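Cystathionine beta-lyase family protein, YNBB B.subtilis ortholog (Clostridium acetobutylicum, PDB 3HVY) is a putative pyridoxal-phosphate-dependent lyase of the cystathionine beta-lyase and methionine gamma-lyase family, thought to be involved in aluminium resistance. Local coordinates at residues Lys33-Tyr38 and Ala304-Val309; Lys48-Phe53 and Gly293-Pro298; His103-Ala108 and Ile237-Leu242; Leu179-Arg184 and Ile214-Asn219; Val309-Ile314 and Leu416-Ala421. All coordinates share one frame; numbering follows the deposited sequence.

Contacts 3 and 4 meet at the mixed sheet beside the cofactor, their centres about 10 Å apart. Strands 214-218 and 237-241 are neighbours there, and Asn219 N probably bonds to Ala239 O at 2.9 Å. Asp218 of contact 4 hydrogen-bonds, through OD2, to N1 of the cofactor on the modified Lys244, which follows contact 3 closely in the chain. Contacts 1 and 2 lie along the same pair of helices, 18-55 and 287-317, with centres about 20 Å apart. Contact 5 adds helix 411-422; it shares Val309 with contact 1, centre to centre about 12 Å, and lies about 31 Å from contact 3 across the chain's centre.

Contact 1: Lys33-Tyr38 and Ala304-Val309; sequences KEFKYY and AVKGAV. With EDO (1,2-ethanediol), chain Y.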
# COMPACT_ATOMS: atom_id res chain seq x y z
N LYS D 33 11.63 -31.17 27.24
CA LYS D 33 13.01 -30.72 27.50
C LYS D 33 13.63 -30.04 26.28
O LYS D 33 14.37 -29.05 26.42
CB LYS D 33 13.91 -31.87 28.00
N GLU D 34 13.37 -30.57 25.08
CA GLU D 34 13.85 -29.93 23.88
C GLU D 34 13.27 -28.50 23.76
O GLU D 34 13.97 -27.57 23.41
CB GLU D 34 13.43 -30.72 22.63
CG GLU D 34 13.88 -32.14 22.57
CD GLU D 34 15.33 -32.31 22.92
OE1 GLU D 34 16.18 -31.66 22.27
OE2 GLU D 34 15.60 -33.12 23.81
N PHE D 35 11.98 -28.35 23.97
CA PHE D 35 11.32 -27.05 23.87
C PHE D 35 11.96 -26.02 24.82
O PHE D 35 12.14 -24.83 24.46
CB PHE D 35 9.81 -27.19 24.15
CG PHE D 35 8.99 -27.69 22.97
CD1 PHE D 35 9.58 -28.36 21.91
CD2 PHE D 35 7.61 -27.59 23.01
CE1 PHE D 35 8.79 -28.88 20.85
CE2 PHE D 35 6.84 -28.04 21.97
CZ PHE D 35 7.41 -28.67 20.88
N LYS D 36 12.31 -26.43 26.02
CA LYS D 36 12.95 -25.52 26.99
C LYS D 36 14.31 -25.07 26.51
O LYS D 36 14.74 -23.92 26.71
CB LYS D 36 13.05 -26.17 28.40
CG LYS D 36 11.68 -26.28 29.09
CD LYS D 36 11.72 -26.88 30.52
N TYR D 37 15.00 -25.97 25.84
CA TYR D 37 16.28 -25.65 25.27
C TYR D 37 16.10 -24.57 24.19
O TYR D 37 16.89 -23.62 24.12
CB TYR D 37 16.89 -26.92 24.70
CG TYR D 37 18.11 -26.72 23.85
CD1 TYR D 37 17.99 -26.52 22.49
CD2 TYR D 37 19.40 -26.80 24.40
CE1 TYR D 37 19.10 -26.36 21.72
CE2 TYR D 37 20.50 -26.64 23.65
CZ TYR D 37 20.35 -26.42 22.30
OH TYR D 37 21.43 -26.27 21.50
N TYR D 38 15.10 -24.72 23.32
CA TYR D 38 14.88 -23.70 22.28
C TYR D 38 14.44 -22.36 22.84
O TYR D 38 14.77 -21.30 22.25
CB TYR D 38 13.92 -24.18 21.20
CG TYR D 38 14.55 -25.33 20.42
CD1 TYR D 38 15.68 -25.14 19.65
CD2 TYR D 38 14.05 -26.62 20.53
CE1 TYR D 38 16.27 -26.22 18.98
CE2 TYR D 38 14.64 -27.69 19.86
CZ TYR D 38 15.74 -27.49 19.11
OH TYR D 38 16.34 -28.59 18.50
N ALA D 304 8.21 -22.52 14.67
CA ALA D 304 8.34 -23.46 13.54
C ALA D 304 9.29 -24.60 13.93
O ALA D 304 9.02 -25.75 13.63
CB ALA D 304 8.80 -22.73 12.30
N VAL D 305 10.36 -24.29 14.65
CA VAL D 305 11.26 -25.30 15.18
C VAL D 305 10.50 -26.27 16.08
O VAL D 305 10.62 -27.48 15.91
CB VAL D 305 12.49 -24.72 15.89
CG1 VAL D 305 13.39 -25.86 16.45
CG2 VAL D 305 13.36 -23.81 14.94
N LYS D 306 9.71 -25.76 17.03
CA LYS D 306 8.91 -26.60 17.90
C LYS D 306 7.98 -27.47 17.11
O LYS D 306 7.82 -28.61 17.46
CB LYS D 306 8.17 -25.76 18.91
CG LYS D 306 9.10 -25.15 19.96
CD LYS D 306 8.29 -24.32 21.01
CE LYS D 306 9.23 -23.66 22.04
NZ LYS D 306 8.58 -22.99 23.20
N GLY D 307 7.38 -26.96 16.04
CA GLY D 307 6.52 -27.76 15.19
C GLY D 307 7.28 -28.87 14.52
O GLY D 307 6.81 -29.98 14.45
N ALA D 308 8.50 -28.58 14.08
CA ALA D 308 9.32 -29.60 13.43
C ALA D 308 9.68 -30.78 14.41
O ALA D 308 9.54 -31.96 14.09
CB ALA D 308 10.62 -28.92 12.88
N VAL D 309 10.11 -30.40 15.60
CA VAL D 309 10.53 -31.32 16.67
C VAL D 309 9.38 -32.16 17.16
O VAL D 309 9.53 -33.34 17.37
CB VAL D 309 11.24 -30.51 17.82
CG1 VAL D 309 11.42 -31.36 19.09
CG2 VAL D 309 12.62 -29.91 17.33
C1 EDO Y . 4.25 -22.32 22.36
O1 EDO Y . 3.58 -21.89 21.19
C2 EDO Y . 5.72 -22.48 22.05
O2 EDO Y . 6.50 -21.30 22.30
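A lysine spends its length on a phenyl ring here: the aliphatic part of Lys306 lies over one face of Phe35, with CG 3.8 Å from the ring centroid and only 10° off the normal, a CH-pi contact. The lysine chain is extended beyond CG, so its methylenes run across the ring while NZ is carried past it to the polar surroundings. There the ammonium makes a salt bridge with Asp39 and a weak hydrogen bond of 2.8 Å from NZ to O2 of a 1,2-ethanediol molecule, probably from the crystallisation liquor, which Glu303 also holds. Lysine suits the place because it is greasy along its stem and charged only at its end.

A second CH-pi contact is equally well centred. Val305 CG1, anti to its backbone nitrogen (chi1 179°), stands 3.8 Å from the centroid of the Tyr38 ring, while Tyr37 CD1 lies over the opposite face, so the phenol is held between two carbons. The phenol oxygen, OH, reaches the backbone N of Arg330. Val309 uses both its branches: CG1 meets the edge of Phe35 at CE1, 4.0 Å away, and CG2 touches Tyr38 CE2 at 3.9 Å. Glu34 contributes its CB to this apolar layer, its carboxylate turning to Lys329.

The two helices run nearly antiparallel, at 160°, with axes 10.5 Å apart. Helix 18-55 thus lies along helix 287-317; Phe411, at the start of helix 411-422, meets Phe35 edge-to-face, and the loop carrying Lys329 and Arg330 passes by Glu34 and Tyr38.

Contact 2: Lys48-Phe53 and Gly293-Pro298; sequences KVLKAF and GLFMAP
Val49 and Pro298 make the closest approach between these two helices, CG2 to CG at 3.7 Å. A beta-branched valine offers two methyls to the partner, and the second is used as well: CG1, anti to the backbone nitrogen (chi1 173°), rests by the backbone of the other helix, 3.9 Å from Leu294 O and 4.1 Å from Phe295 CA. Pro298 gives a compact ring surface and, lacking an N-H, makes no bond to the preceding turn, where the helix kinks.

The aromatic pair belongs to the same packed core. Phe295 directs its edge at the face of Phe53 in a T-shaped stack, planes at 79° and centroids 5.8 Å apart, a geometry that sets the ring hydrogens of one against the pi cloud of the other. Leu294 slides past Phe53 from the opposite direction, its CD2 3.9 Å from CE1 of that ring. Leu50 lies beside Phe295 and points the same way, CD1 to CE1 at 4.0 Å. By contrast, the side nearer solvent carries the partly exposed Lys48 and Lys51, whose NZ atoms bond to Glu227 O and to Ser9 OG of a second subunit.

The axes are 9.5 Å apart and nearly antiparallel. Leu294 packs onward against Val82, Tyr83 and Ile86 of helix 74-87, whereas Leu50 and Phe295 face the second subunit, with His413 of that subunit edge-to-face with Phe295; helices 18-55 and 287-317 therefore pack between helix 74-87 and the subunit interface.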
# COMPACT_ATOMS: atom_id res chain seq x y z
N LYS D 48 19.18 -10.10 21.08
CA LYS D 48 20.09 -9.65 20.01
C LYS D 48 19.39 -8.66 19.04
O LYS D 48 19.97 -7.66 18.57
CB LYS D 48 20.56 -10.92 19.28
CG LYS D 48 21.26 -10.76 17.99
CD LYS D 48 22.09 -12.03 17.61
CE LYS D 48 21.30 -13.26 17.23
NZ LYS D 48 22.17 -14.39 16.59
N VAL D 49 18.14 -8.96 18.68
CA VAL D 49 17.42 -8.15 17.73
C VAL D 49 17.01 -6.83 18.38
O VAL D 49 17.21 -5.78 17.80
CB VAL D 49 16.19 -8.93 17.08
CG1 VAL D 49 15.37 -8.00 16.25
CG2 VAL D 49 16.71 -10.11 16.18
N LEU D 50 16.48 -6.87 19.59
CA LEU D 50 16.09 -5.67 20.28
C LEU D 50 17.29 -4.72 20.39
O LEU D 50 17.19 -3.50 20.12
CB LEU D 50 15.58 -6.04 21.68
CG LEU D 50 15.19 -4.89 22.60
CD1 LEU D 50 14.07 -4.04 21.92
CD2 LEU D 50 14.78 -5.41 24.00
N LYS D 51 18.45 -5.24 20.77
CA LYS D 51 19.63 -4.36 20.90
C LYS D 51 19.99 -3.70 19.56
O LYS D 51 20.39 -2.55 19.51
CB LYS D 51 20.86 -5.12 21.36
CG LYS D 51 20.85 -5.61 22.78
CD LYS D 51 22.25 -6.02 23.25
CE LYS D 51 22.96 -6.98 22.30
NZ LYS D 51 24.29 -7.44 22.83
N ALA D 52 19.93 -4.46 18.48
CA ALA D 52 20.23 -3.95 17.14
C ALA D 52 19.26 -2.77 16.79
O ALA D 52 19.68 -1.69 16.30
CB ALA D 52 20.17 -5.08 16.12
N PHE D 53 17.96 -2.93 17.08
CA PHE D 53 17.01 -1.85 16.86
C PHE D 53 17.42 -0.58 17.62
O PHE D 53 17.47 0.53 17.08
CB PHE D 53 15.62 -2.29 17.33
CG PHE D 53 14.75 -2.93 16.24
CD1 PHE D 53 14.96 -4.24 15.83
CD2 PHE D 53 13.69 -2.23 15.68
CE1 PHE D 53 14.16 -4.81 14.86
CE2 PHE D 53 12.87 -2.79 14.71
CZ PHE D 53 13.11 -4.08 14.28
N GLY D 293 8.45 -7.54 11.20
CA GLY D 293 8.71 -8.90 10.90
C GLY D 293 10.02 -9.38 11.48
O GLY D 293 10.10 -10.50 12.04
N LEU D 294 11.06 -8.57 11.32
CA LEU D 294 12.34 -8.87 11.96
C LEU D 294 12.26 -9.02 13.50
O LEU D 294 12.83 -9.94 14.10
CB LEU D 294 13.38 -7.81 11.56
CG LEU D 294 14.78 -7.90 12.14
CD1 LEU D 294 15.41 -9.16 11.70
CD2 LEU D 294 15.64 -6.70 11.78
N PHE D 295 11.53 -8.11 14.14
CA PHE D 295 11.36 -8.17 15.57
C PHE D 295 10.68 -9.44 16.04
O PHE D 295 11.07 -10.01 17.07
CB PHE D 295 10.62 -6.94 16.06
CG PHE D 295 10.67 -6.81 17.52
CD1 PHE D 295 11.85 -6.46 18.15
CD2 PHE D 295 9.56 -7.07 18.28
CE1 PHE D 295 11.93 -6.35 19.51
CE2 PHE D 295 9.61 -6.98 19.64
CZ PHE D 295 10.83 -6.63 20.27
N MSE D 296 9.68 -9.89 15.28
CA MSE D 296 8.95 -11.11 15.61
C MSE D 296 9.65 -12.39 15.10
O MSE D 296 9.21 -13.49 15.41
CB MSE D 296 7.55 -11.04 14.99
CG MSE D 296 6.64 -9.91 15.45
SE MSE D 296 5.05 -9.87 14.27
CE MSE D 296 4.76 -11.82 14.14
N ALA D 297 10.71 -12.26 14.30
CA ALA D 297 11.35 -13.42 13.69
C ALA D 297 11.99 -14.46 14.64
O ALA D 297 11.87 -15.68 14.39
CB ALA D 297 12.31 -13.00 12.61
N PRO D 298 12.72 -14.00 15.67
CA PRO D 298 13.27 -14.98 16.62
C PRO D 298 12.19 -15.84 17.25
O PRO D 298 12.41 -17.01 17.53
CB PRO D 298 13.91 -14.09 17.71
CG PRO D 298 14.34 -12.86 16.99
CD PRO D 298 13.14 -12.62 16.03

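Contact 3: His103-Ala108 and Ile237-Leu242; sequences HAIGAA and IIAGSL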
# COMPACT_ATOMS: atom_id res chain seq x y z
N HIS D 103 16.98 -15.54 -5.98
CA HIS D 103 17.42 -14.30 -6.57
C HIS D 103 18.52 -13.72 -5.71
O HIS D 103 19.55 -13.32 -6.23
CB HIS D 103 16.24 -13.35 -6.66
CG HIS D 103 16.50 -12.06 -7.38
ND1 HIS D 103 15.50 -11.13 -7.62
CD2 HIS D 103 17.63 -11.54 -7.93
CE1 HIS D 103 16.01 -10.09 -8.24
NE2 HIS D 103 17.30 -10.32 -8.45
N ALA D 104 18.32 -13.69 -4.39
CA ALA D 104 19.34 -13.15 -3.46
C ALA D 104 20.64 -13.98 -3.51
O ALA D 104 21.74 -13.41 -3.57
CB ALA D 104 18.82 -13.10 -2.05
N ILE D 105 20.50 -15.30 -3.55
CA ILE D 105 21.63 -16.21 -3.61
C ILE D 105 22.37 -16.03 -4.93
O ILE D 105 23.57 -15.78 -4.95
CB ILE D 105 21.20 -17.69 -3.39
CG1 ILE D 105 20.74 -17.91 -1.92
CG2 ILE D 105 22.36 -18.67 -3.75
CD1 ILE D 105 19.87 -19.09 -1.76
N GLY D 106 21.63 -16.07 -6.02
CA GLY D 106 22.19 -15.80 -7.35
C GLY D 106 22.93 -14.48 -7.48
O GLY D 106 23.99 -14.44 -8.10
N ALA D 107 22.38 -13.41 -6.93
CA ALA D 107 22.99 -12.09 -7.02
C ALA D 107 24.33 -12.11 -6.24
O ALA D 107 25.31 -11.47 -6.66
CB ALA D 107 22.04 -11.03 -6.46
N ALA D 108 24.37 -12.80 -5.10
CA ALA D 108 25.59 -12.91 -4.30
C ALA D 108 26.67 -13.64 -5.09
O ALA D 108 27.83 -13.24 -5.07
CB ALA D 108 25.33 -13.58 -2.97
N ILE D 237 29.97 -13.93 3.22
CA ILE D 237 28.76 -13.44 2.67
C ILE D 237 27.70 -14.54 2.78
O ILE D 237 27.98 -15.74 2.64
CB ILE D 237 28.96 -12.92 1.21
CG1 ILE D 237 27.67 -12.31 0.66
CG2 ILE D 237 29.60 -13.98 0.30
CD1 ILE D 237 27.83 -11.60 -0.74
N ILE D 238 26.50 -14.10 3.11
CA ILE D 238 25.34 -14.99 3.24
C ILE D 238 24.15 -14.37 2.50
O ILE D 238 24.17 -13.18 2.19
CB ILE D 238 24.97 -15.28 4.71
CG1 ILE D 238 24.44 -14.02 5.43
CG2 ILE D 238 26.16 -15.86 5.48
CD1 ILE D 238 23.92 -14.31 6.85
N ALA D 239 23.13 -15.18 2.21
CA ALA D 239 21.93 -14.73 1.52
C ALA D 239 20.76 -15.56 1.97
O ALA D 239 20.93 -16.74 2.39
CB ALA D 239 22.05 -14.83 -0.02
N GLY D 240 19.58 -14.95 1.91
CA GLY D 240 18.33 -15.60 2.31
C GLY D 240 17.08 -14.90 1.83
O GLY D 240 17.17 -13.87 1.19
N SER D 241 15.92 -15.49 2.16
CA SER D 241 14.60 -15.05 1.71
C SER D 241 13.84 -14.44 2.86
O SER D 241 13.86 -14.97 3.95
CB SER D 241 13.78 -16.22 1.16
OG SER D 241 12.42 -15.86 0.88
N LEU D 242 13.21 -13.30 2.62
CA LEU D 242 12.46 -12.62 3.68
C LEU D 242 11.10 -13.29 3.91
O LEU D 242 10.45 -12.98 4.90
CB LEU D 242 12.23 -11.14 3.38
CG LEU D 242 13.42 -10.19 3.23
CD1 LEU D 242 12.99 -8.68 3.03
CD2 LEU D 242 14.39 -10.34 4.34
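Ala239 sets its CB against the helix at two points, 3.8 Å from Ile105 CG1 and 3.8 Å from Ala104 O. On one flank the methyl of Ala104 stands 3.7 Å from Gly240 O; on the other, Ala108 CB meets Ile237 CD1 at 3.9 Å. Ile237 gets there by extension, CG1 anti to the backbone nitrogen (chi1 -176°), so that its terminal methyl bridges to the smaller alanine. The short side chains of Ala239, Ala104 and Ala108 bring the helix axis to within 6.9 Å of the strand axis.

Beyond this shell, strand 237-241 is held by backbone bonds to Val217 and Asn219 on one side and to strand 255-259 on the other. Ile105 also packs on Phe216 and Asp218, and Ile237 on Ile257. The start of helix 101-111 is fixed by His103, whose N bonds to Asn100 OD1 and whose ND1 bonds to the N of Val99.

The interface itself sets small aliphatic groups against one another and against carbonyl oxygens, without polar side chains; its fit probably rests on shape, and it seats helix 101-111 on the strand that leads, two residues past Leu242, to the cofactor-bearing Lys244.

Contact 4: Leu179-Arg184 and Ile214-Asn219; sequences LIHIQR and IVFVDN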
# COMPACT_ATOMS: atom_id res chain seq x y z
N LEU D 179 35.40 -18.60 -4.95
CA LEU D 179 34.23 -18.64 -4.09
C LEU D 179 33.89 -20.08 -3.80
O LEU D 179 33.87 -20.92 -4.70
CB LEU D 179 33.05 -17.94 -4.77
CG LEU D 179 31.76 -17.81 -3.94
CD1 LEU D 179 31.05 -16.53 -4.33
CD2 LEU D 179 30.83 -19.04 -4.12
N ILE D 180 33.69 -20.35 -2.53
CA ILE D 180 33.22 -21.61 -2.01
C ILE D 180 31.78 -21.38 -1.53
O ILE D 180 31.49 -20.42 -0.76
CB ILE D 180 34.12 -22.10 -0.86
CG1 ILE D 180 35.43 -22.65 -1.46
CG2 ILE D 180 33.43 -23.13 0.04
CD1 ILE D 180 36.39 -23.18 -0.44
N HIS D 181 30.91 -22.25 -2.01
CA HIS D 181 29.50 -22.24 -1.71
C HIS D 181 29.12 -23.37 -0.74
O HIS D 181 29.38 -24.54 -1.02
CB HIS D 181 28.75 -22.33 -3.04
CG HIS D 181 27.32 -22.77 -2.91
ND1 HIS D 181 26.87 -23.95 -3.46
CD2 HIS D 181 26.26 -22.22 -2.27
CE1 HIS D 181 25.58 -24.09 -3.18
NE2 HIS D 181 25.20 -23.07 -2.43
N ILE D 182 28.61 -22.98 0.43
CA ILE D 182 28.11 -23.92 1.43
C ILE D 182 26.58 -23.72 1.48
O ILE D 182 26.11 -22.61 1.56
CB ILE D 182 28.70 -23.65 2.81
CG1 ILE D 182 30.24 -23.79 2.74
CG2 ILE D 182 28.07 -24.56 3.90
CD1 ILE D 182 31.00 -23.45 4.05
N GLN D 183 25.83 -24.80 1.39
CA GLN D 183 24.36 -24.76 1.64
C GLN D 183 24.08 -25.25 3.09
O GLN D 183 24.40 -26.39 3.44
CB GLN D 183 23.70 -25.67 0.63
CG GLN D 183 22.20 -25.63 0.61
CD GLN D 183 21.65 -26.41 -0.55
OE1 GLN D 183 22.00 -26.15 -1.72
NE2 GLN D 183 20.75 -27.37 -0.26
N ARG D 184 23.51 -24.40 3.93
CA ARG D 184 23.23 -24.76 5.32
C ARG D 184 22.12 -25.81 5.43
O ARG D 184 22.28 -26.86 6.06
CB ARG D 184 22.88 -23.50 6.11
CG ARG D 184 22.52 -23.75 7.56
CD ARG D 184 22.36 -22.38 8.29
NE ARG D 184 21.97 -22.59 9.67
CZ ARG D 184 21.76 -21.61 10.54
NH1 ARG D 184 21.87 -20.33 10.18
NH2 ARG D 184 21.39 -21.91 11.77
N ILE D 214 36.43 -16.54 -1.09
CA ILE D 214 35.17 -16.10 -0.51
C ILE D 214 34.35 -17.29 -0.01
O ILE D 214 34.04 -18.19 -0.75
CB ILE D 214 34.31 -15.28 -1.56
CG1 ILE D 214 35.19 -14.14 -2.13
CG2 ILE D 214 33.00 -14.82 -0.93
CD1 ILE D 214 34.61 -13.36 -3.34
N VAL D 215 34.00 -17.29 1.26
CA VAL D 215 33.11 -18.32 1.76
C VAL D 215 31.67 -17.77 1.84
O VAL D 215 31.36 -16.88 2.64
CB VAL D 215 33.59 -18.87 3.10
CG1 VAL D 215 32.50 -19.77 3.70
CG2 VAL D 215 34.93 -19.57 2.92
N PHE D 216 30.84 -18.29 0.94
CA PHE D 216 29.43 -17.97 0.81
C PHE D 216 28.57 -19.06 1.41
O PHE D 216 28.78 -20.26 1.11
CB PHE D 216 29.04 -17.79 -0.67
CG PHE D 216 27.55 -17.65 -0.86
CD1 PHE D 216 26.87 -16.51 -0.42
CD2 PHE D 216 26.83 -18.63 -1.48
CE1 PHE D 216 25.47 -16.41 -0.58
CE2 PHE D 216 25.46 -18.50 -1.63
CZ PHE D 216 24.80 -17.39 -1.16
N VAL D 217 27.64 -18.67 2.29
CA VAL D 217 26.62 -19.64 2.83
C VAL D 217 25.17 -19.23 2.48
O VAL D 217 24.73 -18.14 2.82
CB VAL D 217 26.75 -19.79 4.35
CG1 VAL D 217 25.83 -20.91 4.94
CG2 VAL D 217 28.22 -20.06 4.71
N ASP D 218 24.47 -20.10 1.78
CA ASP D 218 23.03 -20.00 1.55
C ASP D 218 22.41 -20.26 2.91
O ASP D 218 22.48 -21.39 3.41
CB ASP D 218 22.64 -21.07 0.54
CG ASP D 218 21.13 -21.21 0.37
OD1 ASP D 218 20.38 -20.55 1.12
OD2 ASP D 218 20.71 -22.04 -0.51
N ASN D 219 21.86 -19.22 3.54
CA ASN D 219 21.39 -19.31 4.94
C ASN D 219 19.89 -19.57 5.04
O ASN D 219 19.32 -19.46 6.11
CB ASN D 219 21.71 -18.01 5.67
CG ASN D 219 21.85 -18.21 7.13
OD1 ASN D 219 22.33 -19.26 7.57
ND2 ASN D 219 21.43 -17.19 7.94
O HOH W 1 22.45 -23.30 -2.08
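Strands 179-183 and 214-218 run parallel, their axes 4.7 Å apart at closest approach and twisted by 23°, joined by five backbone hydrogen bonds from Ile180 N to Ile214 O at 2.8 Å through to Arg184 N and Asp218 O at 3.2 Å. On the face of Ile180, Ile182, Val215 and Val217 the beta-branched residues suit extended backbone; Ile180 and Val215 pack on helix 196-207, Ile182 on Leu194, and Ile182 CD1 reaches Val215 CG1 at 4.0 Å.

The other face carries Leu179, His181, Gln183, Ile214, Phe216 and Asp218. His181 and Phe216 point the same way and meet rim to rim, CD2 to CD2 at 3.7 Å. One water ties the polar end together: its oxygen lies in the plane of the His181 ring, 2.8 Å from NE2, and it donates to Gln183 OE1 and to Asp218 OD2 at 2.7 Å. Ser121 bonds to His181 ND1, fixing the ring's rotation, Gln183 NE2 bonds to Ser185 O, and Cys220 N grips Asp218 OD1.

Past the strand ends, Arg184 stretches out fully, CG anti to the backbone nitrogen (chi1 178°), alongside Asn219. Its NH1 gives a straight bond, 2.9 Å and 165°, to Asn219 OD1, which lies in the guanidinium plane. Glu229 OE1 takes NH1 and Asn219 ND2 as well.

With helix 196-207 between them the strands make a beta-alpha-beta crossover. Asp218, at the C-terminal end of strand 214-218, hydrogen-bonds N1 of the cofactor on Lys244, the aspartate-pyridine pairing characteristic of fold-type I pyridoxal-phosphate enzymes.

Contact 5: Val309-Ile314 and Leu416-Ala421; sequences VFCARI and LGVLIA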
# COMPACT_ATOMS: atom_id res chain seq x y z
N VAL D 309 10.11 -30.40 15.60
CA VAL D 309 10.53 -31.32 16.67
C VAL D 309 9.38 -32.16 17.16
O VAL D 309 9.53 -33.34 17.37
CB VAL D 309 11.24 -30.51 17.82
CG1 VAL D 309 11.42 -31.36 19.09
CG2 VAL D 309 12.62 -29.91 17.33
N PHE D 310 8.21 -31.53 17.38
CA PHE D 310 7.00 -32.27 17.74
C PHE D 310 6.59 -33.21 16.60
O PHE D 310 6.26 -34.38 16.80
CB PHE D 310 5.85 -31.29 18.03
CG PHE D 310 4.50 -31.96 18.19
CD1 PHE D 310 4.20 -32.66 19.35
CD2 PHE D 310 3.57 -31.94 17.17
CE1 PHE D 310 2.96 -33.28 19.49
CE2 PHE D 310 2.36 -32.59 17.28
CZ PHE D 310 2.04 -33.26 18.45
N CYS D 311 6.64 -32.72 15.38
CA CYS D 311 6.34 -33.61 14.24
C CYS D 311 7.27 -34.85 14.21
O CYS D 311 6.82 -35.99 14.04
CB CYS D 311 6.46 -32.82 12.94
SG CYS D 311 6.16 -33.81 11.45
N ALA D 312 8.58 -34.62 14.29
CA ALA D 312 9.59 -35.66 14.40
C ALA D 312 9.21 -36.74 15.44
O ALA D 312 9.28 -37.92 15.15
CB ALA D 312 11.00 -35.03 14.79
N ARG D 313 8.87 -36.31 16.66
CA ARG D 313 8.56 -37.28 17.71
C ARG D 313 7.26 -38.00 17.46
O ARG D 313 7.23 -39.23 17.54
CB ARG D 313 8.54 -36.69 19.10
CG ARG D 313 8.39 -37.74 20.19
CD ARG D 313 9.40 -38.87 20.04
NE ARG D 313 9.51 -39.68 21.28
CZ ARG D 313 10.27 -40.77 21.43
NH1 ARG D 313 11.02 -41.27 20.43
NH2 ARG D 313 10.21 -41.42 22.59
N ILE D 314 6.18 -37.28 17.14
CA ILE D 314 4.91 -37.95 16.95
C ILE D 314 4.92 -38.90 15.74
O ILE D 314 4.37 -39.99 15.82
CB ILE D 314 3.71 -36.99 16.93
CG1 ILE D 314 2.42 -37.77 17.28
CG2 ILE D 314 3.59 -36.21 15.58
CD1 ILE D 314 1.12 -36.86 17.35
N LEU D 416 -1.56 -28.82 15.36
CA LEU D 416 -2.90 -29.20 14.87
C LEU D 416 -2.82 -29.77 13.46
O LEU D 416 -3.47 -30.77 13.13
CB LEU D 416 -3.84 -27.97 14.92
CG LEU D 416 -4.23 -27.51 16.36
CD1 LEU D 416 -4.96 -26.15 16.45
CD2 LEU D 416 -5.06 -28.58 17.04
N GLY D 417 -1.99 -29.16 12.64
CA GLY D 417 -1.78 -29.62 11.28
C GLY D 417 -1.24 -31.03 11.24
O GLY D 417 -1.73 -31.86 10.47
N VAL D 418 -0.25 -31.33 12.09
CA VAL D 418 0.30 -32.68 12.12
C VAL D 418 -0.74 -33.71 12.57
O VAL D 418 -0.80 -34.80 12.01
CB VAL D 418 1.60 -32.74 12.93
CG1 VAL D 418 2.12 -34.21 13.13
CG2 VAL D 418 2.62 -31.83 12.26
N LEU D 419 -1.55 -33.35 13.57
CA LEU D 419 -2.56 -34.25 14.05
C LEU D 419 -3.59 -34.51 12.95
O LEU D 419 -3.99 -35.66 12.73
CB LEU D 419 -3.27 -33.71 15.29
CG LEU D 419 -2.42 -33.40 16.52
CD1 LEU D 419 -3.34 -32.97 17.69
CD2 LEU D 419 -1.50 -34.59 16.91
N ILE D 420 -3.99 -33.45 12.25
CA ILE D 420 -4.93 -33.61 11.16
C ILE D 420 -4.32 -34.48 10.08
O ILE D 420 -4.91 -35.46 9.67
CB ILE D 420 -5.38 -32.25 10.57
CG1 ILE D 420 -6.26 -31.55 11.58
CG2 ILE D 420 -6.14 -32.45 9.26
CD1 ILE D 420 -6.37 -30.02 11.35
N ALA D 421 -3.11 -34.17 9.68
CA ALA D 421 -2.44 -34.98 8.68
C ALA D 421 -2.24 -36.45 9.12
O ALA D 421 -2.51 -37.40 8.36
CB ALA D 421 -1.11 -34.33 8.30
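Leu419 meets the Phe310 ring at its edge, CD2 lying near the ring plane 4.1 Å from CZ, with the two side chains at about a right angle. One face of the ring is covered from within its own helix by Ile314 CG2, which sits 4.2 Å above the plane and toward the rim. Val418 CB approaches obliquely, 4.4 Å from CE2. A phenyl ring fits here because the flat ring can take Ile314 on a face and Leu419 at its edge.

Ile314 supplies the tightest packing, and does so through two different branches. Its CG2 presses on Val418 CG1 at 3.5 Å, and its CD1 on Leu419 CD2, also at 3.5 Å, both closer than usual for carbon pairs. CG2 stands between the backbone nitrogen and the carbonyl carbon, since CG1 is turned anti to the nitrogen (chi1 -158°) to carry CD1 across. Leucine at 419 starts from the flank of its helix, and its forked end returns to the interface. Val418 points directly at the partner helix and puts its other methyl, CG2, 4.0 Å from Cys311 CB; cysteine's small size suits this close point of the backbones.

The helices run in the same general direction, at 28°, with axes 10.3 Å apart. Ile314 and Phe310 also pack on Ala27 of helix 18-55, and Cys311 on Gln335 and Ile337 of strand 334-338.

Since the touching groups are hydrocarbon apart from one thiol, and all are buried, the contact relies on dispersion and the exclusion of water, and the fit of the branches probably sets how the helices lie.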